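Local structure of metallo-beta-lactamase (Serratia marcescens, 6K4X) at residues P8-G22 with Q49-K61. The protein hydrolyses the amide bond of beta-lactam antibiotics with a two-zinc active site, as expected of a subclass B3 metallo-beta-lactamase. Numbering follows the deposited sequence. Where two conformers were deposited one is given.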
loop_
_atom_site.group_PDB
_atom_site.type_symbol
_atom_site.label_atom_id
_atom_site.label_comp_id
_atom_site.label_asym_id
_atom_site.label_seq_id
_atom_site.Cartn_x
_atom_site.Cartn_y
_atom_site.Cartn_z
ATOM N N PRO A 8 1.388 16.284 -7.709
ATOM C CA PRO A 8 1.516 15.649 -9.019
ATOM C C PRO A 8 2.815 14.858 -9.141
ATOM O O PRO A 8 3.855 15.195 -8.539
ATOM C CB PRO A 8 1.491 16.844 -9.978
ATOM C CG PRO A 8 0.587 17.823 -9.268
ATOM C CD PRO A 8 0.988 17.705 -7.809
ATOM N N GLN A 9 2.760 13.826 -9.976
ATOM C CA GLN A 9 3.893 12.944 -10.241
ATOM C C GLN A 9 3.629 12.251 -11.578
ATOM O O GLN A 9 2.613 11.581 -11.736
ATOM C CB GLN A 9 4.066 11.918 -9.116
ATOM C CG GLN A 9 5.036 10.795 -9.453
ATOM C CD GLN A 9 6.450 11.273 -9.637
ATOM O OE1 GLN A 9 7.000 11.967 -8.775
ATOM N NE2 GLN A 9 7.060 10.878 -10.746
ATOM N N GLN A 10 4.501 12.469 -12.556
ATOM C CA GLN A 10 4.273 11.893 -13.864
ATOM C C GLN A 10 4.328 10.380 -13.689
ATOM O O GLN A 10 5.298 9.841 -13.143
ATOM C CB GLN A 10 5.341 12.363 -14.856
ATOM C CG GLN A 10 5.038 11.969 -16.296
ATOM C CD GLN A 10 3.856 12.715 -16.870
ATOM O OE1 GLN A 10 3.615 13.878 -16.517
ATOM N NE2 GLN A 10 3.115 12.063 -17.750
ATOM N N PRO A 11 3.320 9.623 -14.158
ATOM C CA PRO A 11 3.313 8.177 -13.927
ATOM C C PRO A 11 4.332 7.462 -14.815
ATOM O O PRO A 11 4.806 8.005 -15.802
ATOM C CB PRO A 11 1.869 7.771 -14.231
ATOM C CG PRO A 11 1.448 8.802 -15.267
ATOM C CD PRO A 11 2.086 10.093 -14.802
ATOM N N PHE A 12 4.652 6.228 -14.432
ATOM C CA PHE A 12 5.693 5.496 -15.114
ATOM C C PHE A 12 5.486 4.012 -14.894
ATOM O O PHE A 12 4.934 3.565 -13.883
ATOM C CB PHE A 12 7.085 5.910 -14.620
ATOM C CG PHE A 12 7.333 5.830 -13.132
ATOM C CD1 PHE A 12 6.890 6.838 -12.306
ATOM C CD2 PHE A 12 8.006 4.756 -12.559
ATOM C CE1 PHE A 12 7.128 6.793 -10.944
ATOM C CE2 PHE A 12 8.243 4.709 -11.200
ATOM C CZ PHE A 12 7.782 5.713 -10.385
ATOM N N THR A 13 5.952 3.235 -15.868
ATOM C CA THR A 13 5.869 1.782 -15.762
ATOM C C THR A 13 7.075 1.261 -14.993
ATOM O O THR A 13 8.215 1.600 -15.300
ATOM C CB THR A 13 5.777 1.128 -17.140
ATOM O OG1 THR A 13 4.580 1.612 -17.745
ATOM C CG2 THR A 13 5.793 -0.385 -17.076
ATOM N N ILE A 14 6.837 0.419 -13.995
ATOM C CA ILE A 14 7.904 -0.170 -13.210
ATOM C C ILE A 14 8.349 -1.489 -13.843
ATOM O O ILE A 14 9.553 -1.752 -13.989
ATOM C CB ILE A 14 7.452 -0.340 -11.748
ATOM C CG1 ILE A 14 7.444 1.046 -11.091
ATOM C CG2 ILE A 14 8.334 -1.313 -10.978
ATOM C CD1 ILE A 14 6.804 1.120 -9.732
ATOM N N TYR A 15 7.406 -2.364 -14.208
ATOM C CA TYR A 15 7.759 -3.622 -14.853
ATOM C C TYR A 15 6.495 -4.193 -15.481
ATOM O O TYR A 15 5.464 -4.311 -14.803
ATOM C CB TYR A 15 8.314 -4.631 -13.843
ATOM C CG TYR A 15 8.979 -5.810 -14.508
ATOM C CD1 TYR A 15 10.301 -5.719 -14.918
ATOM C CD2 TYR A 15 8.296 -6.987 -14.756
ATOM C CE1 TYR A 15 10.926 -6.766 -15.576
ATOM C CE2 TYR A 15 8.909 -8.044 -15.414
ATOM C CZ TYR A 15 10.215 -7.918 -15.846
ATOM O OH TYR A 15 10.849 -8.949 -16.493
ATOM N N GLY A 16 6.544 -4.568 -16.751
ATOM C CA GLY A 16 5.416 -5.208 -17.383
ATOM C C GLY A 16 4.168 -4.352 -17.261
ATOM O O GLY A 16 4.118 -3.236 -17.745
ATOM N N ASN A 17 3.116 -4.915 -16.672
ATOM C CA ASN A 17 1.832 -4.245 -16.498
ATOM C C ASN A 17 1.677 -3.583 -15.118
ATOM O O ASN A 17 0.532 -3.290 -14.733
ATOM C CB ASN A 17 0.681 -5.217 -16.751
ATOM C CG ASN A 17 0.672 -6.397 -15.801
ATOM O OD1 ASN A 17 1.720 -6.858 -15.330
ATOM N ND2 ASN A 17 -0.499 -6.943 -15.532
ATOM N N THR A 18 2.784 -3.368 -14.398
ATOM C CA THR A 18 2.768 -2.653 -13.136
ATOM C C THR A 18 3.205 -1.211 -13.367
ATOM O O THR A 18 4.351 -0.982 -13.769
ATOM C CB THR A 18 3.727 -3.292 -12.125
ATOM O OG1 THR A 18 3.259 -4.604 -11.784
ATOM C CG2 THR A 18 3.859 -2.487 -10.859
ATOM N N HIS A 19 2.305 -0.279 -13.080
ATOM C CA HIS A 19 2.542 1.155 -13.341
ATOM C C HIS A 19 2.400 1.940 -12.036
ATOM O O HIS A 19 1.425 1.714 -11.289
ATOM C CB HIS A 19 1.542 1.706 -14.366
ATOM C CG HIS A 19 1.323 0.794 -15.522
ATOM N ND1 HIS A 19 2.228 0.671 -16.556
ATOM C CD2 HIS A 19 0.338 -0.095 -15.756
ATOM C CE1 HIS A 19 1.760 -0.237 -17.403
ATOM N NE2 HIS A 19 0.614 -0.739 -16.925
ATOM N N TYR A 20 3.328 2.848 -11.758
ATOM C CA TYR A 20 3.184 3.778 -10.674
ATOM C C TYR A 20 2.298 4.933 -11.133
ATOM O O TYR A 20 2.605 5.582 -12.128
ATOM C CB TYR A 20 4.546 4.294 -10.228
ATOM C CG TYR A 20 4.508 5.155 -8.993
ATOM C CD1 TYR A 20 4.158 6.495 -9.053
ATOM C CD2 TYR A 20 4.798 4.609 -7.750
ATOM C CE1 TYR A 20 4.131 7.269 -7.906
ATOM C CE2 TYR A 20 4.787 5.382 -6.602
ATOM C CZ TYR A 20 4.439 6.716 -6.675
ATOM O OH TYR A 20 4.446 7.471 -5.533
ATOM N N VAL A 21 1.202 5.166 -10.397
ATOM C CA VAL A 21 0.248 6.201 -10.707
ATOM C C VAL A 21 -0.041 7.081 -9.488
ATOM O O VAL A 21 -1.005 7.851 -9.497
ATOM C CB VAL A 21 -1.054 5.630 -11.294
ATOM C CG1 VAL A 21 -0.818 5.003 -12.655
ATOM C CG2 VAL A 21 -1.754 4.672 -10.350
ATOM N N GLY A 22 0.769 6.967 -8.428
ATOM C CA GLY A 22 0.575 7.751 -7.225
ATOM C C GLY A 22 1.081 9.181 -7.337
ATOM O O GLY A 22 1.356 9.736 -8.410
ATOM N N GLN A 49 -7.326 13.198 -7.540
ATOM C CA GLN A 49 -7.356 13.853 -8.861
ATOM C C GLN A 49 -6.050 13.597 -9.615
ATOM O O GLN A 49 -6.054 13.554 -10.856
ATOM C CB GLN A 49 -7.612 15.359 -8.718
ATOM C CG GLN A 49 -8.898 15.673 -7.966
ATOM C CD GLN A 49 -10.098 14.916 -8.485
ATOM O OE1 GLN A 49 -10.867 14.317 -7.724
ATOM N NE2 GLN A 49 -10.272 14.930 -9.795
ATOM N N VAL A 50 -4.938 13.482 -8.880
ATOM C CA VAL A 50 -3.654 13.134 -9.459
ATOM C C VAL A 50 -3.671 11.687 -9.964
ATOM O O VAL A 50 -3.276 11.423 -11.105
ATOM C CB VAL A 50 -2.529 13.409 -8.445
ATOM C CG1 VAL A 50 -1.201 12.869 -8.902
ATOM C CG2 VAL A 50 -2.421 14.889 -8.107
ATOM N N VAL A 51 -4.115 10.755 -9.114
ATOM C CA VAL A 51 -4.157 9.367 -9.490
ATOM C C VAL A 51 -5.034 9.169 -10.733
ATOM O O VAL A 51 -4.679 8.449 -11.645
ATOM C CB VAL A 51 -4.656 8.507 -8.324
ATOM C CG1 VAL A 51 -4.866 7.067 -8.741
ATOM C CG2 VAL A 51 -3.727 8.593 -7.137
ATOM N N ALA A 52 -6.210 9.815 -10.761
ATOM C CA ALA A 52 -7.114 9.671 -11.891
ATOM C C ALA A 52 -6.456 10.150 -13.186
ATOM O O ALA A 52 -6.532 9.457 -14.217
ATOM C CB ALA A 52 -8.405 10.398 -11.614
ATOM N N ALA A 53 -5.849 11.338 -13.143
ATOM C CA ALA A 53 -5.192 11.869 -14.320
ATOM C C ALA A 53 -4.033 10.961 -14.739
ATOM O O ALA A 53 -3.759 10.782 -15.934
ATOM C CB ALA A 53 -4.718 13.271 -14.045
ATOM N N ASN A 54 -3.326 10.396 -13.756
ATOM C CA ASN A 54 -2.194 9.555 -14.016
ATOM C C ASN A 54 -2.623 8.273 -14.737
ATOM O O ASN A 54 -1.936 7.811 -15.645
ATOM C CB ASN A 54 -1.438 9.263 -12.724
ATOM C CG ASN A 54 -0.628 10.432 -12.204
ATOM O OD1 ASN A 54 -0.403 11.419 -12.918
ATOM N ND2 ASN A 54 -0.131 10.315 -10.981
ATOM N N ILE A 55 -3.729 7.674 -14.297
ATOM C CA ILE A 55 -4.213 6.469 -14.943
ATOM C C ILE A 55 -4.532 6.787 -16.405
ATOM O O ILE A 55 -4.183 6.018 -17.308
ATOM C CB ILE A 55 -5.436 5.929 -14.182
ATOM C CG1 ILE A 55 -5.024 5.383 -12.814
ATOM C CG2 ILE A 55 -6.176 4.893 -15.008
ATOM C CD1 ILE A 55 -6.172 5.110 -11.890
ATOM N N ARG A 56 -5.221 7.900 -16.646
ATOM C CA ARG A 56 -5.539 8.295 -18.024
ATOM C C ARG A 56 -4.249 8.554 -18.818
ATOM O O ARG A 56 -4.163 8.206 -19.996
ATOM C CB ARG A 56 -6.493 9.493 -18.034
ATOM C CG ARG A 56 -7.865 9.192 -17.445
ATOM C CD ARG A 56 -8.847 10.321 -17.694
ATOM N NE ARG A 56 -8.431 11.619 -17.176
ATOM C CZ ARG A 56 -8.752 12.102 -15.981
ATOM N NH1 ARG A 56 -9.652 11.472 -15.248
ATOM N NH2 ARG A 56 -8.195 13.218 -15.524
ATOM N N ALA A 57 -3.259 9.178 -18.191
ATOM C CA ALA A 57 -2.003 9.479 -18.886
ATOM C C ALA A 57 -1.281 8.198 -19.315
ATOM O O ALA A 57 -0.511 8.225 -20.273
ATOM C CB ALA A 57 -1.125 10.351 -18.021
ATOM N N MET A 58 -1.525 7.084 -18.621
ATOM C CA MET A 58 -0.939 5.795 -18.988
ATOM C C MET A 58 -1.813 5.074 -20.022
ATOM O O MET A 58 -1.497 3.957 -20.435
ATOM C CB MET A 58 -0.741 4.934 -17.741
ATOM C CG MET A 58 0.274 5.538 -16.770
ATOM S SD MET A 58 1.920 5.851 -17.464
ATOM C CE MET A 58 2.570 4.189 -17.588
ATOM N N GLY A 59 -2.862 5.738 -20.499
ATOM C CA GLY A 59 -3.666 5.239 -21.617
ATOM C C GLY A 59 -4.889 4.460 -21.202
ATOM O O GLY A 59 -5.475 3.794 -22.070
ATOM N N PHE A 60 -5.234 4.445 -19.915
ATOM C CA PHE A 60 -6.292 3.580 -19.414
ATOM C C PHE A 60 -7.540 4.398 -19.092
ATOM O O PHE A 60 -7.446 5.578 -18.789
ATOM C CB PHE A 60 -5.782 2.779 -18.215
ATOM C CG PHE A 60 -4.599 1.920 -18.555
ATOM C CD1 PHE A 60 -4.712 0.869 -19.447
ATOM C CD2 PHE A 60 -3.350 2.191 -18.029
ATOM C CE1 PHE A 60 -3.612 0.096 -19.785
ATOM C CE2 PHE A 60 -2.260 1.402 -18.341
ATOM C CZ PHE A 60 -2.386 0.375 -19.244
ATOM N N LYS A 61 -8.683 3.710 -19.046
ATOM C CA LYS A 61 -9.950 4.312 -18.676
ATOM C C LYS A 61 -10.290 4.000 -17.223
ATOM O O LYS A 61 -10.151 2.863 -16.769
ATOM C CB LYS A 61 -11.075 3.730 -19.524
ATOM C CG LYS A 61 -10.952 4.002 -21.015
ATOM C CD LYS A 61 -12.005 3.287 -21.851
ATOM C CE LYS A 61 -13.419 3.699 -21.506
ATOM N NZ LYS A 61 -14.103 2.659 -20.700
HETATM O O HOH W 1 0.493 13.827 -11.940
#
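Met58, just past the end of helix 47-57, packs against the N-terminal beta-hairpin 12-20, passing Pro11 in the opposite direction, with SD 3.7 Å from Pro11 CG. This joins the edge hairpin of one sheet to an outer helix of the alpha-beta/beta-alpha sandwich of metallo-beta-lactamases. Bends at chi2 and chi3 (-73°) curl the thioether so that CE ends against the Thr13-His19 pair, 3.3 Å from Thr13 OG1 and close to His19 ND1. Beside it, Val21 directs CG1 at Met58 CG and CG2 at Ile55 CG1, while Ala57 CB meets the Pro11 ring. Phe60 follows a Schellman turn at Gly59 and brings CE2 to 3.9 Å from His19 NE2; the two rings lie obliquely, planes at 44°, and Phe60 also packs edge-to-face with His37. Thr13 OG1 sits in the plane of the imidazole, 2.8 Å from His19 ND1, and with Ser32 OG on NE2 both ring nitrogens are engaged, which fixes the ring's rotation. Toward the helix start, Val50 CG1 rests against Pro8 CA, and the CA of Val51 makes a CH...O contact to Val21 O. The same oxygen accepts a nearly straight hydrogen bond (171°) from Asn54 ND2, 3.0 Å away; it lies in the amide plane of Asn54, although the nitrogen stands well above the carbonyl plane of Val21. The buried amide thus ties the helix to the chain leaving strand 18-20. Asn54 OD1, at the other end of the amide, takes a 2.7 Å hydrogen bond from a water that in turn accepts one from Gln9 N.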